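Local atomic coordinates of (2Z,6E)-hedycaryol synthase (Kitasatospora setae, PDB entry 4MC3), a protein that catalyses the magnesium-dependent 1,11-cyclisation of (2E,6E)-farnesyl diphosphate to (2Z,6E)-hedycaryol, with capture of water and release of diphosphate. Residues Ala96-Ile101 and Thr152-Ala157; Asp102-Thr107 and Pro118-Leu123; Pro197-Thr202 and Asp280-Pro285; Arg201-Met206 and Gln273-Glu278; Ala218-Val223 and Val259-Gln264. One frame throughout, in Å; residues are numbered along the deposited sequence.

Interaction 1 (Ala96-Ile101 and Thr152-Ala157); sequences ARMTAI and TYTTEA
R97 reaches across from helix 95-107 to helix 136-160 and donates a hydrogen bond from NH1 to the backbone oxygen of Y153 (NH1 to O 2.8 Å). The N-H is somewhat bent away from its acceptor (145°). Y153 O lies close to the guanidinium plane, whereas NH1 stands tilted out of the carbonyl plane. Within helix 136-160 that same oxygen receives a weak bond from A157 N, 3.3 Å from Y153 O, so the arginine brings it a second and closer donor. NH1 also meets the edge of the Y153 ring, and ring atom CD1 sits over one guanidinium face. An alanine in place of R97 would remove this donor and is likely to leave Y153 O relying on the weak bond from A157. Beside the arginine, I101 CD1 touches Y153 CD2 at 3.9 Å, the two side chains crossing at about a right angle. These two helices of the all-alpha class I terpene synthase fold pack antiparallel (170°, axes 9.0 Å apart), and they come closest where the CA atoms of M98 and T154 are 5.7 Å apart. T154 meets two residues of helix 95-107 there. Its chi1 of -63° sets OG1 against I101 CG1 (3.9 Å) and brings CG2 against M98 CG (3.6 Å). Further out, I85 packs on R97, I101 and Y153. The Y153 hydroxyl is hydrogen-bonded to D82 OD1, a carboxylate that by similarity binds magnesium, and the Y153 side chain comes within about 5 Å of the bound nerolidol.

Interaction 2 (Asp102-Thr107 and Pro118-Leu123); sequences DELRGT and PTARAL
L104 and T107 pack against A120 and L123 in a buried, largely apolar contact with no hydrogen bond across it. It joins helices 95-107 and 118-131, consecutive helices of the all-alpha terpene synthase fold that run nearly parallel here (crossing angle -23°, axes 9.0 Å apart), the chain doubling back between them through a loop. A120 is the small residue at the closest approach, its CA 5.5 Å from that of L104. L104 CD2 lies over A120 CA at 3.8 Å, and CD2 of L104 and CD2 of L123 meet at the same distance, the two leucine side chains crossing at about a right angle. On the solvent side, the extended chain of E103 brings OE1 near A120 CB. T107 closes the other end of the contact. Its chi1 of 75° puts OG1 between backbone N and carbonyl carbon, where it bonds back to L104 O (OG1 to O 2.8 Å) in the carbonyl plane, on a lone pair; CG2 then faces A120 O at 3.6 Å. A valine in place of T107 would lack the hydroxyl and would probably deprive L104 O of this bond, a stronger one than the weak bond from T107 N. L150 of helix 136-160 lies against L104, while W74 and L77 of helix 65-84 lie against L123. L123 CD2 packs tightly beside the bonded pair, 3.2 Å from T107 OG1 and 3.5 Å from L104 O.

Interaction 3 (Pro197-Thr202 and Asp280-Pro285); sequences PGSVRT and DRQALP
Q282 NE2 donates to the backbone oxygen of S199 (NE2 to O 2.8 Å) in a nearly straight bond, 166° at the hydrogen. The oxygen lies close to the amide plane of Q282, yet NE2 stands above the carbonyl plane of S199 and is not directed at a lone pair. The other end of the same amide takes a bond from the same residue: S199 OG donates to Q282 OE1. At 2.5 Å between OG and OE1 this bond is very short, and its exact length is doubtful. A chi1 of 69° holds the serine hydroxyl between its backbone N and carbonyl carbon, and beyond CG the extended glutamine chain carries its amide to both partners. NE2 has a further acceptor in E278 OE2, one turn back on helix 250-282, which helps fix which end of the amide is nitrogen. Beside the polar pair lies an apolar patch. V200 CG2 meets L284 CD1 at 3.6 Å, and P197 CG sits farther off, 4.3 Å from L284 CD2. The contact ties the short helix 198-201 to the turn that follows helix 250-282, where A283 takes positive phi and the CB of L284 points toward the short helix. P197 precedes the short helix at the N-cap position, and its O accepts from both V200 N and R201 N. L279 and, from helix 286-309, A292 also touch V200. This surface contact lies far from the active site. With its amide used at both ends, Q282 reads the serine's backbone and side chain together, so its rotation is probably well fixed.

Interaction 4 (Arg201-Met206 and Gln273-Glu278); sequences RTCGPM and QELLEE
P205 presses its ring into a shallow hollow on helix 250-282 bordered by E274, L275 and E278. CB of the ring lies in contact with the backbone, 3.5 Å from L275 N, and CG rests 3.6 Å from E274 O and 4.0 Å from E278 CB. The backbones are accordingly close, with the CA atoms of P205 and L275 5.1 Å apart. In return L275 is the bump on the other side. With its CG anti to the backbone N (chi1 175°), it sends its forked end between C203 and M206: CD1 meets C203 SG at 4.0 Å, and CD2 meets M206 CE at 3.9 Å. M206 gets there by bending at chi2 and chi3. C203 SG has a second neighbour in E278 CG, 3.8 Å away, and also caps the start of helix 204-225 by accepting a weak bond from M206 N. No hydrogen bond crosses the contact, which rests on van der Waals packing. The carboxylates of E274 and E278 find partners elsewhere, E274 with K208 and Q270, E278 with R281 and Q282. The first turn of helix 204-225 thus lies against the late turns of helix 250-282, and helix 286-309 flanks both, its Y295 touching M206 and its A296 touching L275.

Interaction 5 (Ala218-Val223 and Val259-Gln264); sequences ALVNDV and VLVEAQ
L219 and V261 mark the closest backbone approach, their CA atoms 6.4 Å apart, between two helices that run roughly antiparallel (157° between their directions) with axes 9.8 Å apart. This spacing is filled by aliphatic side chains, and no hydrogen bond crosses. L219 does most of the work. Its CB takes V261 CG2 at 3.6 Å, while CD1 carries on past it to meet L260 CD1 at 3.9 Å and Q264 CG at 4.1 Å. V261, with chi1 170°, spreads its two methyls across neighbouring residues: CG2 faces L219, and CG1 meets V220 CG2 at 3.9 Å, the valine side chains crossing at about a right angle. Q264 offers its CG methylene, and a bend at chi2 (-48°) folds the amide beyond it back, so that NE2 gives a weak bond to L260 O one turn earlier. The same turns of helix 204-225 carry the start of the NXXXSXXXE motif of class I terpene synthases. N221, which touches the bound nerolidol and by similarity binds magnesium, lies off this contact, and D222 forms a salt bridge with R175. Helix 250-282 thus packs on a side of the motif-bearing helix that N221 does not use, consistent with backing it from outside the pocket. Around the contact, L172 of helix 168-178 lies against both L219 and L260, L219 also touches A238 of helix 238-246, and H216 of helix 204-225 touches V261.

In the fold
The five contacts fall into two groups within the helical bundle. Interactions 1 and 2 share helix 95-107, with centres 14 Å apart. Interactions 3, 4 and 5 all use helix 250-282. Interactions 3 and 4 nearly merge, centres 8 Å apart, sharing R201 and T202 and touching where V200 O meets M206 CB at 3.3 Å; interaction 5 lies 22 Å between centres from interaction 4, along the same two helices. The catalytic pocket is approached from both groups: Y153 of interaction 1 comes within about 5 Å of nerolidol, and N221 of interaction 5 touches it. Those two contacts are 25 Å apart between centres, about 8 Å between nearest atoms.

Interaction 1 (Ala96-Ile101 and Thr152-Ala157)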
# COMPACT_ATOMS: atom_id res chain seq x y z
N ALA A 96 8.81 19.27 12.49
CA ALA A 96 9.07 19.45 11.08
C ALA A 96 8.25 18.42 10.28
O ALA A 96 7.66 18.74 9.22
CB ALA A 96 10.55 19.29 10.79
N ARG A 97 8.18 17.20 10.79
CA ARG A 97 7.34 16.17 10.15
C ARG A 97 5.87 16.47 10.20
O ARG A 97 5.19 16.41 9.18
CB ARG A 97 7.53 14.83 10.79
CG ARG A 97 8.84 14.25 10.39
CD ARG A 97 8.58 12.83 10.11
NE ARG A 97 9.82 12.16 9.80
CZ ARG A 97 9.99 10.86 9.85
NH1 ARG A 97 8.98 10.05 10.21
NH2 ARG A 97 11.19 10.35 9.54
N MET A 98 5.39 16.86 11.36
CA MET A 98 3.99 17.24 11.48
C MET A 98 3.64 18.37 10.51
O MET A 98 2.57 18.37 9.92
CB MET A 98 3.68 17.67 12.89
CG MET A 98 3.74 16.54 13.83
SD MET A 98 3.63 17.06 15.55
CE MET A 98 1.86 17.43 15.35
N THR A 99 4.53 19.37 10.39
CA THR A 99 4.32 20.51 9.52
C THR A 99 4.22 20.07 8.03
O THR A 99 3.30 20.46 7.33
CB THR A 99 5.44 21.54 9.71
OG1 THR A 99 5.40 21.98 11.07
CG2 THR A 99 5.22 22.73 8.81
N ALA A 100 5.17 19.25 7.60
CA ALA A 100 5.17 18.75 6.21
C ALA A 100 3.92 17.90 5.94
O ALA A 100 3.19 18.08 4.90
CB ALA A 100 6.42 17.95 6.00
N ILE A 101 3.62 17.03 6.88
CA ILE A 101 2.50 16.07 6.73
C ILE A 101 1.18 16.83 6.73
O ILE A 101 0.27 16.57 5.90
CB ILE A 101 2.54 14.93 7.77
CG1 ILE A 101 3.73 13.95 7.56
CG2 ILE A 101 1.26 14.10 7.79
CD1 ILE A 101 3.81 13.31 6.18
N THR A 152 1.36 8.09 9.49
CA THR A 152 2.36 7.17 10.07
C THR A 152 3.72 7.78 10.18
O THR A 152 4.47 7.41 11.13
CB THR A 152 2.42 5.81 9.35
OG1 THR A 152 2.94 5.94 8.01
CG2 THR A 152 1.09 5.15 9.43
N TYR A 153 4.07 8.74 9.32
CA TYR A 153 5.32 9.48 9.44
C TYR A 153 5.38 10.25 10.76
O TYR A 153 6.43 10.18 11.47
CB TYR A 153 5.53 10.40 8.27
CG TYR A 153 5.85 9.72 6.95
CD1 TYR A 153 7.15 9.31 6.66
CD2 TYR A 153 4.87 9.54 5.96
CE1 TYR A 153 7.46 8.71 5.45
CE2 TYR A 153 5.17 8.89 4.75
CZ TYR A 153 6.47 8.49 4.50
OH TYR A 153 6.83 7.87 3.30
N THR A 154 4.27 10.87 11.14
CA THR A 154 4.20 11.61 12.39
C THR A 154 4.13 10.66 13.59
O THR A 154 4.84 10.86 14.55
CB THR A 154 2.95 12.48 12.38
OG1 THR A 154 3.06 13.44 11.32
CG2 THR A 154 2.73 13.10 13.69
N THR A 155 3.31 9.60 13.53
CA THR A 155 3.26 8.61 14.62
C THR A 155 4.62 8.03 14.99
O THR A 155 5.00 7.97 16.19
CB THR A 155 2.30 7.49 14.27
OG1 THR A 155 1.02 8.07 14.07
CG2 THR A 155 2.23 6.45 15.43
N GLU A 156 5.37 7.58 13.99
CA GLU A 156 6.62 6.94 14.28
C GLU A 156 7.62 7.93 14.87
O GLU A 156 8.36 7.57 15.79
CB GLU A 156 7.11 6.20 13.02
CG GLU A 156 6.09 5.08 12.70
CD GLU A 156 6.58 3.98 11.77
OE1 GLU A 156 7.51 4.29 10.98
OE2 GLU A 156 6.01 2.82 11.84
N ALA A 157 7.60 9.20 14.43
CA ALA A 157 8.53 10.19 14.98
C ALA A 157 8.19 10.44 16.47
O ALA A 157 9.08 10.62 17.29
CB ALA A 157 8.50 11.47 14.17

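Interaction 2 (Asp102-Thr107 and Pro118-Leu123)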
# COMPACT_ATOMS: atom_id res chain seq x y z
N ASP A 102 1.04 17.83 7.60
CA ASP A 102 -0.21 18.54 7.70
C ASP A 102 -0.48 19.34 6.43
O ASP A 102 -1.63 19.45 6.00
CB ASP A 102 -0.23 19.44 8.92
CG ASP A 102 -0.43 18.66 10.25
OD1 ASP A 102 -0.71 17.42 10.25
OD2 ASP A 102 -0.33 19.29 11.33
N GLU A 103 0.57 19.87 5.81
CA GLU A 103 0.44 20.61 4.56
C GLU A 103 -0.03 19.66 3.44
O GLU A 103 -0.92 20.01 2.69
CB GLU A 103 1.78 21.21 4.14
CG GLU A 103 1.64 21.98 2.83
CD GLU A 103 2.92 22.60 2.37
OE1 GLU A 103 3.93 21.87 2.23
OE2 GLU A 103 2.92 23.82 2.15
N LEU A 104 0.51 18.46 3.40
CA LEU A 104 0.08 17.47 2.39
C LEU A 104 -1.39 17.06 2.62
O LEU A 104 -2.21 17.01 1.69
CB LEU A 104 1.02 16.28 2.41
CG LEU A 104 2.43 16.54 1.88
CD1 LEU A 104 3.37 15.41 2.22
CD2 LEU A 104 2.47 16.80 0.37
N ARG A 105 -1.73 16.75 3.86
CA ARG A 105 -3.06 16.32 4.22
C ARG A 105 -4.09 17.38 3.85
O ARG A 105 -5.21 17.06 3.36
CB ARG A 105 -3.15 16.03 5.72
CG ARG A 105 -2.56 14.71 6.12
CD ARG A 105 -2.64 14.54 7.63
NE ARG A 105 -4.03 14.32 7.96
CZ ARG A 105 -4.49 13.62 8.97
NH1 ARG A 105 -3.67 13.05 9.84
NH2 ARG A 105 -5.80 13.50 9.09
N GLY A 106 -3.72 18.62 4.09
CA GLY A 106 -4.54 19.77 3.78
C GLY A 106 -4.91 19.82 2.31
O GLY A 106 -6.07 20.19 1.99
N THR A 107 -3.96 19.46 1.44
CA THR A 107 -4.20 19.52 -0.01
C THR A 107 -5.37 18.64 -0.42
O THR A 107 -6.05 18.93 -1.42
CB THR A 107 -2.96 19.26 -0.92
OG1 THR A 107 -2.63 17.86 -0.94
CG2 THR A 107 -1.75 20.06 -0.49
N PRO A 118 6.68 22.10 -4.56
CA PRO A 118 6.26 21.43 -5.79
C PRO A 118 5.61 20.06 -5.50
O PRO A 118 4.78 19.60 -6.23
CB PRO A 118 7.57 21.26 -6.58
CG PRO A 118 8.69 21.66 -5.66
CD PRO A 118 8.08 22.59 -4.65
N THR A 119 5.99 19.42 -4.40
CA THR A 119 5.41 18.16 -4.06
C THR A 119 3.95 18.33 -3.57
O THR A 119 3.02 17.58 -3.98
CB THR A 119 6.26 17.49 -3.02
OG1 THR A 119 7.60 17.33 -3.56
CG2 THR A 119 5.71 16.17 -2.72
N ALA A 120 3.69 19.28 -2.71
CA ALA A 120 2.32 19.52 -2.25
C ALA A 120 1.39 19.98 -3.36
O ALA A 120 0.23 19.56 -3.43
CB ALA A 120 2.30 20.50 -1.09
N ARG A 121 1.90 20.86 -4.22
CA ARG A 121 1.11 21.31 -5.36
C ARG A 121 0.80 20.13 -6.29
O ARG A 121 -0.32 20.04 -6.82
CB ARG A 121 1.83 22.47 -6.04
CG ARG A 121 1.87 23.75 -5.19
CD ARG A 121 2.21 24.99 -6.02
NE ARG A 121 1.54 26.20 -5.49
CZ ARG A 121 1.40 27.35 -6.15
NH1 ARG A 121 1.89 27.51 -7.39
NH2 ARG A 121 0.77 28.37 -5.57
N ALA A 122 1.78 19.26 -6.52
CA ALA A 122 1.55 18.06 -7.32
C ALA A 122 0.50 17.16 -6.69
O ALA A 122 -0.36 16.62 -7.42
CB ALA A 122 2.80 17.29 -7.56
N LEU A 123 0.52 17.01 -5.37
CA LEU A 123 -0.49 16.18 -4.70
C LEU A 123 -1.87 16.76 -4.89
O LEU A 123 -2.84 16.03 -5.20
CB LEU A 123 -0.18 16.01 -3.20
CG LEU A 123 -1.21 15.26 -2.37
CD1 LEU A 123 -1.42 13.86 -2.89
CD2 LEU A 123 -0.78 15.19 -0.91

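Interaction 3 (Pro197-Thr202 and Asp280-Pro285)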
# COMPACT_ATOMS: atom_id res chain seq x y z
N PRO A 197 -19.50 -1.64 -4.25
CA PRO A 197 -20.48 -0.99 -3.38
C PRO A 197 -19.87 -0.74 -1.99
O PRO A 197 -19.08 -1.57 -1.50
CB PRO A 197 -21.58 -2.03 -3.26
CG PRO A 197 -21.43 -2.93 -4.45
CD PRO A 197 -19.94 -2.95 -4.75
N GLY A 198 -20.24 0.36 -1.35
CA GLY A 198 -19.75 0.63 0.02
C GLY A 198 -19.94 -0.50 1.01
O GLY A 198 -19.09 -0.72 1.87
N SER A 199 -21.05 -1.23 0.88
CA SER A 199 -21.35 -2.39 1.70
C SER A 199 -20.44 -3.60 1.47
O SER A 199 -20.47 -4.54 2.26
CB SER A 199 -22.81 -2.82 1.47
OG SER A 199 -23.00 -3.35 0.17
N VAL A 200 -19.71 -3.60 0.36
CA VAL A 200 -18.71 -4.63 0.08
C VAL A 200 -17.30 -4.12 0.45
O VAL A 200 -16.53 -4.87 1.07
CB VAL A 200 -18.72 -5.03 -1.43
CG1 VAL A 200 -17.58 -5.99 -1.76
CG2 VAL A 200 -20.07 -5.65 -1.75
N ARG A 201 -17.00 -2.87 0.12
CA ARG A 201 -15.66 -2.29 0.38
C ARG A 201 -15.28 -2.37 1.85
O ARG A 201 -14.12 -2.61 2.18
CB ARG A 201 -15.59 -0.83 -0.06
CG ARG A 201 -14.19 -0.26 -0.05
CD ARG A 201 -14.12 1.18 -0.51
NE ARG A 201 -14.53 1.38 -1.89
CZ ARG A 201 -15.65 1.96 -2.32
NH1 ARG A 201 -16.58 2.43 -1.47
NH2 ARG A 201 -15.87 2.06 -3.61
N THR A 202 -16.26 -2.25 2.73
CA THR A 202 -16.03 -2.15 4.17
C THR A 202 -16.76 -3.29 4.92
O THR A 202 -16.95 -3.22 6.16
CB THR A 202 -16.52 -0.79 4.71
OG1 THR A 202 -17.93 -0.68 4.56
CG2 THR A 202 -15.86 0.39 4.01
N ASP A 280 -23.14 -13.39 -1.31
CA ASP A 280 -24.47 -14.08 -1.34
C ASP A 280 -25.50 -13.48 -0.36
O ASP A 280 -26.66 -13.29 -0.72
CB ASP A 280 -24.21 -15.56 -1.07
CG ASP A 280 -23.49 -16.25 -2.23
OD1 ASP A 280 -23.36 -15.64 -3.31
OD2 ASP A 280 -23.05 -17.40 -2.07
N ARG A 281 -25.11 -13.19 0.87
CA ARG A 281 -25.96 -12.52 1.85
C ARG A 281 -26.46 -11.15 1.42
O ARG A 281 -27.55 -10.72 1.85
CB ARG A 281 -25.22 -12.39 3.19
CG ARG A 281 -25.03 -13.72 3.90
CD ARG A 281 -24.52 -13.51 5.31
NE ARG A 281 -23.81 -14.69 5.79
CZ ARG A 281 -22.48 -14.82 5.88
NH1 ARG A 281 -21.96 -15.96 6.33
NH2 ARG A 281 -21.66 -13.82 5.52
N GLN A 282 -25.70 -10.46 0.57
CA GLN A 282 -26.08 -9.11 0.15
C GLN A 282 -27.00 -9.10 -1.07
O GLN A 282 -27.66 -8.10 -1.33
CB GLN A 282 -24.84 -8.23 -0.10
CG GLN A 282 -24.13 -7.87 1.19
CD GLN A 282 -23.17 -6.70 1.08
OE1 GLN A 282 -23.37 -5.77 0.29
NE2 GLN A 282 -22.13 -6.73 1.91
N ALA A 283 -27.04 -10.21 -1.81
CA ALA A 283 -27.87 -10.31 -3.01
C ALA A 283 -27.54 -9.22 -4.02
O ALA A 283 -28.40 -8.52 -4.52
CB ALA A 283 -29.35 -10.30 -2.67
N LEU A 284 -26.28 -9.15 -4.39
CA LEU A 284 -25.78 -8.10 -5.29
C LEU A 284 -26.01 -8.42 -6.77
O LEU A 284 -26.10 -9.59 -7.18
CB LEU A 284 -24.28 -7.98 -5.07
CG LEU A 284 -23.90 -7.55 -3.67
CD1 LEU A 284 -22.42 -7.86 -3.41
CD2 LEU A 284 -24.23 -6.08 -3.48
N PRO A 285 -26.05 -7.38 -7.60
CA PRO A 285 -26.03 -7.64 -9.03
C PRO A 285 -24.78 -8.41 -9.41
O PRO A 285 -23.74 -8.30 -8.72
CB PRO A 285 -25.95 -6.24 -9.64
CG PRO A 285 -26.48 -5.31 -8.59
CD PRO A 285 -26.14 -5.95 -7.28

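Interaction 4 (Arg201-Met206 and Gln273-Glu278)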
# COMPACT_ATOMS: atom_id res chain seq x y z
N ARG A 201 -17.00 -2.87 0.12
CA ARG A 201 -15.66 -2.29 0.38
C ARG A 201 -15.28 -2.37 1.85
O ARG A 201 -14.12 -2.61 2.18
CB ARG A 201 -15.59 -0.83 -0.06
CG ARG A 201 -14.19 -0.26 -0.05
CD ARG A 201 -14.12 1.18 -0.51
NE ARG A 201 -14.53 1.38 -1.89
CZ ARG A 201 -15.65 1.96 -2.32
NH1 ARG A 201 -16.58 2.43 -1.47
NH2 ARG A 201 -15.87 2.06 -3.61
N THR A 202 -16.26 -2.25 2.73
CA THR A 202 -16.03 -2.15 4.17
C THR A 202 -16.76 -3.29 4.92
O THR A 202 -16.95 -3.22 6.16
CB THR A 202 -16.52 -0.79 4.71
OG1 THR A 202 -17.93 -0.68 4.56
CG2 THR A 202 -15.86 0.39 4.01
N CYS A 203 -17.15 -4.35 4.22
CA CYS A 203 -17.69 -5.54 4.88
C CYS A 203 -16.59 -6.26 5.70
O CYS A 203 -15.37 -6.02 5.47
CB CYS A 203 -18.37 -6.47 3.88
SG CYS A 203 -17.36 -7.56 2.86
N GLY A 204 -17.02 -7.14 6.62
CA GLY A 204 -16.09 -7.82 7.51
C GLY A 204 -15.03 -8.62 6.79
O GLY A 204 -13.83 -8.45 7.07
N PRO A 205 -15.45 -9.48 5.84
CA PRO A 205 -14.43 -10.27 5.19
C PRO A 205 -13.46 -9.40 4.37
O PRO A 205 -12.27 -9.74 4.29
CB PRO A 205 -15.24 -11.22 4.28
CG PRO A 205 -16.56 -11.39 4.98
CD PRO A 205 -16.80 -10.08 5.67
N MET A 206 -13.94 -8.32 3.75
CA MET A 206 -13.04 -7.48 2.95
C MET A 206 -12.05 -6.75 3.86
O MET A 206 -10.86 -6.59 3.52
CB MET A 206 -13.79 -6.49 2.09
CG MET A 206 -12.97 -5.88 0.96
SD MET A 206 -12.55 -7.13 -0.28
CE MET A 206 -13.82 -6.94 -1.51
N GLN A 273 -12.70 -16.86 1.24
CA GLN A 273 -13.85 -17.77 1.31
C GLN A 273 -15.03 -17.08 1.95
O GLN A 273 -16.17 -17.18 1.48
CB GLN A 273 -13.46 -19.05 2.07
CG GLN A 273 -12.56 -19.95 1.25
CD GLN A 273 -13.02 -20.10 -0.21
OE1 GLN A 273 -14.07 -20.69 -0.48
NE2 GLN A 273 -12.24 -19.55 -1.15
N GLU A 274 -14.76 -16.39 3.05
CA GLU A 274 -15.77 -15.67 3.79
C GLU A 274 -16.39 -14.56 2.95
O GLU A 274 -17.59 -14.26 3.05
CB GLU A 274 -15.19 -15.15 5.11
CG GLU A 274 -14.88 -16.27 6.11
CD GLU A 274 -14.09 -15.81 7.31
OE1 GLU A 274 -13.64 -14.64 7.37
OE2 GLU A 274 -13.90 -16.64 8.22
N LEU A 275 -15.59 -13.95 2.08
CA LEU A 275 -16.11 -12.92 1.22
C LEU A 275 -17.16 -13.45 0.25
O LEU A 275 -18.19 -12.83 0.04
CB LEU A 275 -14.96 -12.27 0.45
CG LEU A 275 -15.31 -11.24 -0.59
CD1 LEU A 275 -16.06 -10.02 -0.03
CD2 LEU A 275 -14.05 -10.78 -1.33
N LEU A 276 -16.88 -14.60 -0.32
CA LEU A 276 -17.84 -15.25 -1.19
C LEU A 276 -19.20 -15.44 -0.52
O LEU A 276 -20.24 -15.17 -1.13
CB LEU A 276 -17.28 -16.57 -1.71
CG LEU A 276 -16.11 -16.43 -2.67
CD1 LEU A 276 -15.47 -17.76 -3.06
CD2 LEU A 276 -16.53 -15.67 -3.93
N GLU A 277 -19.19 -15.87 0.74
CA GLU A 277 -20.43 -16.05 1.52
C GLU A 277 -21.16 -14.73 1.75
O GLU A 277 -22.39 -14.64 1.65
CB GLU A 277 -20.11 -16.72 2.87
CG GLU A 277 -19.46 -18.10 2.75
CD GLU A 277 -18.98 -18.66 4.09
OE1 GLU A 277 -19.29 -18.09 5.18
OE2 GLU A 277 -18.29 -19.70 4.04
N GLU A 278 -20.39 -13.68 2.01
CA GLU A 278 -20.97 -12.38 2.29
C GLU A 278 -21.59 -11.79 1.01
O GLU A 278 -22.60 -11.10 1.09
CB GLU A 278 -19.91 -11.41 2.87
CG GLU A 278 -20.34 -9.94 3.02
CD GLU A 278 -21.46 -9.75 4.05
OE1 GLU A 278 -21.74 -10.71 4.79
OE2 GLU A 278 -22.05 -8.64 4.17

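Interaction 5 (Ala218-Val223 and Val259-Gln264)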
# COMPACT_ATOMS: atom_id res chain seq x y z
N ALA A 218 3.82 -6.32 4.31
CA ALA A 218 4.67 -5.49 5.18
C ALA A 218 5.64 -6.28 6.00
O ALA A 218 6.80 -5.84 6.17
CB ALA A 218 3.84 -4.64 6.09
N LEU A 219 5.21 -7.43 6.52
CA LEU A 219 6.07 -8.23 7.37
C LEU A 219 7.19 -8.88 6.54
O LEU A 219 8.33 -9.00 7.00
CB LEU A 219 5.26 -9.28 8.12
CG LEU A 219 4.39 -8.72 9.22
CD1 LEU A 219 3.36 -9.71 9.67
CD2 LEU A 219 5.22 -8.24 10.40
N VAL A 220 6.85 -9.30 5.32
CA VAL A 220 7.89 -9.81 4.41
C VAL A 220 8.89 -8.68 4.14
O VAL A 220 10.11 -8.90 4.21
CB VAL A 220 7.27 -10.39 3.12
CG1 VAL A 220 8.33 -10.58 2.02
CG2 VAL A 220 6.54 -11.66 3.47
N ASN A 221 8.39 -7.48 3.83
CA ASN A 221 9.23 -6.26 3.67
C ASN A 221 10.14 -6.07 4.89
O ASN A 221 11.32 -5.82 4.73
CB ASN A 221 8.41 -5.01 3.34
CG ASN A 221 9.23 -3.72 3.28
OD1 ASN A 221 9.51 -3.10 4.30
ND2 ASN A 221 9.57 -3.29 2.06
N ASP A 222 9.61 -6.23 6.10
CA ASP A 222 10.37 -6.01 7.32
C ASP A 222 11.56 -6.98 7.37
O ASP A 222 12.67 -6.61 7.75
CB ASP A 222 9.51 -6.18 8.58
CG ASP A 222 8.60 -5.02 8.87
OD1 ASP A 222 8.50 -4.06 8.09
OD2 ASP A 222 7.93 -5.09 9.95
N VAL A 223 11.31 -8.24 7.02
CA VAL A 223 12.37 -9.25 7.06
C VAL A 223 13.49 -8.92 6.06
O VAL A 223 14.69 -9.02 6.40
CB VAL A 223 11.82 -10.66 6.83
CG1 VAL A 223 12.93 -11.69 6.65
CG2 VAL A 223 10.89 -11.07 7.98
N VAL A 259 6.38 -16.97 11.30
CA VAL A 259 5.15 -17.59 11.80
C VAL A 259 3.96 -16.61 11.65
O VAL A 259 2.83 -16.96 11.25
CB VAL A 259 5.32 -18.04 13.25
CG1 VAL A 259 3.98 -18.41 13.88
CG2 VAL A 259 6.32 -19.20 13.33
N LEU A 260 4.22 -15.36 11.96
CA LEU A 260 3.21 -14.30 11.78
C LEU A 260 2.79 -14.14 10.33
O LEU A 260 1.61 -13.93 10.05
CB LEU A 260 3.68 -12.94 12.30
CG LEU A 260 3.01 -12.23 13.45
CD1 LEU A 260 3.45 -10.77 13.42
CD2 LEU A 260 1.50 -12.31 13.39
N VAL A 261 3.77 -14.14 9.44
CA VAL A 261 3.50 -14.09 8.01
C VAL A 261 2.61 -15.25 7.56
O VAL A 261 1.64 -15.05 6.79
CB VAL A 261 4.82 -14.06 7.18
CG1 VAL A 261 4.59 -14.24 5.69
CG2 VAL A 261 5.59 -12.77 7.40
N GLU A 262 2.95 -16.48 7.98
CA GLU A 262 2.12 -17.59 7.61
C GLU A 262 0.71 -17.40 8.13
O GLU A 262 -0.27 -17.69 7.43
CB GLU A 262 2.75 -18.93 8.08
CG GLU A 262 4.00 -19.31 7.29
CD GLU A 262 3.81 -19.21 5.76
OE1 GLU A 262 3.00 -20.02 5.23
OE2 GLU A 262 4.49 -18.34 5.11
N ALA A 263 0.56 -16.90 9.35
CA ALA A 263 -0.74 -16.56 9.87
C ALA A 263 -1.52 -15.58 8.98
O ALA A 263 -2.75 -15.73 8.77
CB ALA A 263 -0.61 -16.02 11.30
N GLN A 264 -0.82 -14.56 8.48
CA GLN A 264 -1.49 -13.63 7.58
C GLN A 264 -1.98 -14.30 6.30
O GLN A 264 -3.09 -13.99 5.84
CB GLN A 264 -0.65 -12.37 7.24
CG GLN A 264 -0.12 -11.58 8.42
CD GLN A 264 -1.20 -11.32 9.43
OE1 GLN A 264 -2.26 -10.77 9.12
NE2 GLN A 264 -0.95 -11.75 10.65